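Local coordinates for protein endo-1,4-beta-xylanase (PDB 1H12) that hydrolyses internal beta-1,4 linkages of xylan as a cold-adapted family 8 glycoside hydrolase and probably has cellulase activity as well, at residues H204-Y209 with T234-H239. Residues are numbered along the deposited sequence; the frame is centred on the assembly and turned at random.
Sequences HIPAFY and TLLKNH
A buried CH-pi and apolar contact joins H204, in the loop just before helix 206-215, and P206, in its first turn, to L235 and L236 on the flank of the long helix 219-243. L235 sets its CD1 methyl almost centrally over one face of the H204 imidazole, 3.7 Å from the ring centroid and 11° off the ring normal. With CG anti to the backbone N (chi1 178°), L235 reaches out over the ring, and L235 CG comes within 3.7 Å of H204 CE1. L236 packs at the root of the same histidine, L236 CD1 lying 3.9 Å from H204 CB. The same methyl reaches P206, where CG lies 4.0 Å from L236 CD1, extending the apolar seam into the helix. The two are consecutive helices of the (alpha/alpha)6-barrel fold of family 8 glycoside hydrolases, with I205 at the N-cap position of the shorter one. Both imidazole nitrogens are engaged: ND1 is hydrogen-bonded to S232 OG and NE2 to T199 OG1, which should fix the ring's rotation beneath the methyl. Replacing H204 by an alanine would probably leave L235 CD1 with no aromatic face to lie on, and both hydroxyls without their imidazole mate. Strand 188-189 adds I188 and I189 against H204.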
loop_
_atom_site.group_PDB
_atom_site.type_symbol
_atom_site.label_atom_id
_atom_site.label_comp_id
_atom_site.label_asym_id
_atom_site.label_seq_id
_atom_site.Cartn_x
_atom_site.Cartn_y
_atom_site.Cartn_z
ATOM N N HIS A 204 -8.268 0.921 0.013
ATOM C CA HIS A 204 -9.028 0.651 1.251
ATOM C C HIS A 204 -8.176 -0.127 2.239
ATOM O O HIS A 204 -7.910 -1.318 2.051
ATOM C CB HIS A 204 -10.275 -0.117 0.894
ATOM C CG HIS A 204 -11.306 0.747 0.264
ATOM N ND1 HIS A 204 -12.343 1.235 1.007
ATOM C CD2 HIS A 204 -11.396 1.286 -0.977
ATOM C CE1 HIS A 204 -13.047 2.027 0.219
ATOM N NE2 HIS A 204 -12.499 2.086 -1.001
ATOM N N ILE A 205 -7.798 0.558 3.338
ATOM C CA ILE A 205 -7.011 -0.072 4.401
ATOM C C ILE A 205 -7.762 0.213 5.677
ATOM O O ILE A 205 -7.474 1.194 6.382
ATOM C CB ILE A 205 -5.573 0.403 4.419
ATOM C CG1 ILE A 205 -4.985 0.366 3.001
ATOM C CG2 ILE A 205 -4.779 -0.439 5.394
ATOM C CD1 ILE A 205 -3.721 1.003 2.853
ATOM N N PRO A 206 -8.761 -0.600 6.032
ATOM C CA PRO A 206 -9.691 -0.182 7.082
ATOM C C PRO A 206 -9.013 0.099 8.427
ATOM O O PRO A 206 -9.344 1.072 9.090
ATOM C CB PRO A 206 -10.712 -1.313 7.139
ATOM C CG PRO A 206 -10.722 -1.839 5.728
ATOM C CD PRO A 206 -9.268 -1.773 5.277
ATOM N N ALA A 207 -8.021 -0.704 8.792
ATOM C CA ALA A 207 -7.337 -0.528 10.055
ATOM C C ALA A 207 -6.658 0.812 10.135
ATOM O O ALA A 207 -6.513 1.360 11.243
ATOM C CB ALA A 207 -6.346 -1.652 10.282
ATOM N N PHE A 208 -6.157 1.348 9.019
ATOM C CA PHE A 208 -5.566 2.689 9.073
ATOM C C PHE A 208 -6.593 3.704 9.586
ATOM O O PHE A 208 -6.247 4.602 10.334
ATOM C CB PHE A 208 -5.045 3.158 7.704
ATOM C CG PHE A 208 -3.731 2.572 7.256
ATOM C CD1 PHE A 208 -3.089 1.565 7.937
ATOM C CD2 PHE A 208 -3.128 3.100 6.116
ATOM C CE1 PHE A 208 -1.880 1.062 7.466
ATOM C CE2 PHE A 208 -1.960 2.585 5.643
ATOM C CZ PHE A 208 -1.323 1.564 6.305
ATOM N N TYR A 209 -7.839 3.585 9.136
ATOM C CA TYR A 209 -8.852 4.559 9.523
ATOM C C TYR A 209 -9.152 4.445 11.023
ATOM O O TYR A 209 -9.379 5.461 11.693
ATOM C CB TYR A 209 -10.107 4.398 8.692
ATOM C CG TYR A 209 -9.851 4.314 7.198
ATOM C CD1 TYR A 209 -9.075 5.219 6.516
ATOM C CD2 TYR A 209 -10.412 3.273 6.483
ATOM C CE1 TYR A 209 -8.870 5.094 5.162
ATOM C CE2 TYR A 209 -10.194 3.143 5.115
ATOM C CZ TYR A 209 -9.435 4.034 4.453
ATOM O OH TYR A 209 -9.236 3.814 3.101
ATOM N N THR A 234 -17.252 -2.424 4.610
ATOM C CA THR A 234 -18.446 -2.713 3.845
ATOM C C THR A 234 -18.157 -2.704 2.356
ATOM O O THR A 234 -18.607 -3.585 1.616
ATOM C CB THR A 234 -19.555 -1.759 4.237
ATOM O OG1 THR A 234 -19.880 -1.970 5.588
ATOM C CG2 THR A 234 -20.823 -1.993 3.339
ATOM N N LEU A 235 -17.400 -1.725 1.893
ATOM C CA LEU A 235 -17.040 -1.658 0.478
ATOM C C LEU A 235 -16.275 -2.919 0.068
ATOM O O LEU A 235 -16.567 -3.516 -0.971
ATOM C CB LEU A 235 -16.229 -0.365 0.211
ATOM C CG LEU A 235 -15.694 -0.106 -1.192
ATOM C CD1 LEU A 235 -14.488 -0.898 -1.567
ATOM C CD2 LEU A 235 -16.748 -0.242 -2.233
ATOM N N LEU A 236 -15.269 -3.281 0.852
ATOM C CA LEU A 236 -14.502 -4.465 0.527
ATOM C C LEU A 236 -15.340 -5.728 0.568
ATOM O O LEU A 236 -15.236 -6.578 -0.311
ATOM C CB LEU A 236 -13.259 -4.593 1.413
ATOM C CG LEU A 236 -12.153 -3.567 1.130
ATOM C CD1 LEU A 236 -11.071 -3.703 2.164
ATOM C CD2 LEU A 236 -11.613 -3.722 -0.308
ATOM N N LYS A 237 -16.167 -5.875 1.589
ATOM C CA LYS A 237 -17.074 -7.029 1.642
ATOM C C LYS A 237 -17.950 -7.085 0.428
ATOM O O LYS A 237 -18.140 -8.149 -0.166
ATOM C CB LYS A 237 -17.961 -6.934 2.907
ATOM C CG LYS A 237 -17.350 -7.164 4.163
ATOM C CD LYS A 237 -18.380 -7.117 5.368
ATOM C CE LYS A 237 -18.187 -5.832 6.135
ATOM N NZ LYS A 237 -16.784 -5.756 6.703
ATOM N N ASN A 238 -18.521 -5.964 0.064
ATOM C CA ASN A 238 -19.391 -5.905 -1.110
ATOM C C ASN A 238 -18.627 -6.233 -2.381
ATOM O O ASN A 238 -19.134 -6.940 -3.253
ATOM C CB ASN A 238 -20.057 -4.535 -1.203
ATOM C CG ASN A 238 -21.133 -4.301 -0.164
ATOM O OD1 ASN A 238 -21.630 -5.257 0.461
ATOM N ND2 ASN A 238 -21.531 -3.017 0.005
ATOM N N HIS A 239 -17.422 -5.671 -2.517
ATOM C CA HIS A 239 -16.608 -5.959 -3.692
ATOM C C HIS A 239 -16.303 -7.437 -3.790
ATOM O O HIS A 239 -16.429 -8.031 -4.871
ATOM C CB HIS A 239 -15.321 -5.132 -3.604
ATOM C CG HIS A 239 -14.488 -5.173 -4.850
ATOM N ND1 HIS A 239 -14.928 -4.696 -6.055
ATOM C CD2 HIS A 239 -13.250 -5.661 -5.069
ATOM C CE1 HIS A 239 -13.940 -4.879 -6.958
ATOM N NE2 HIS A 239 -12.912 -5.476 -6.389
#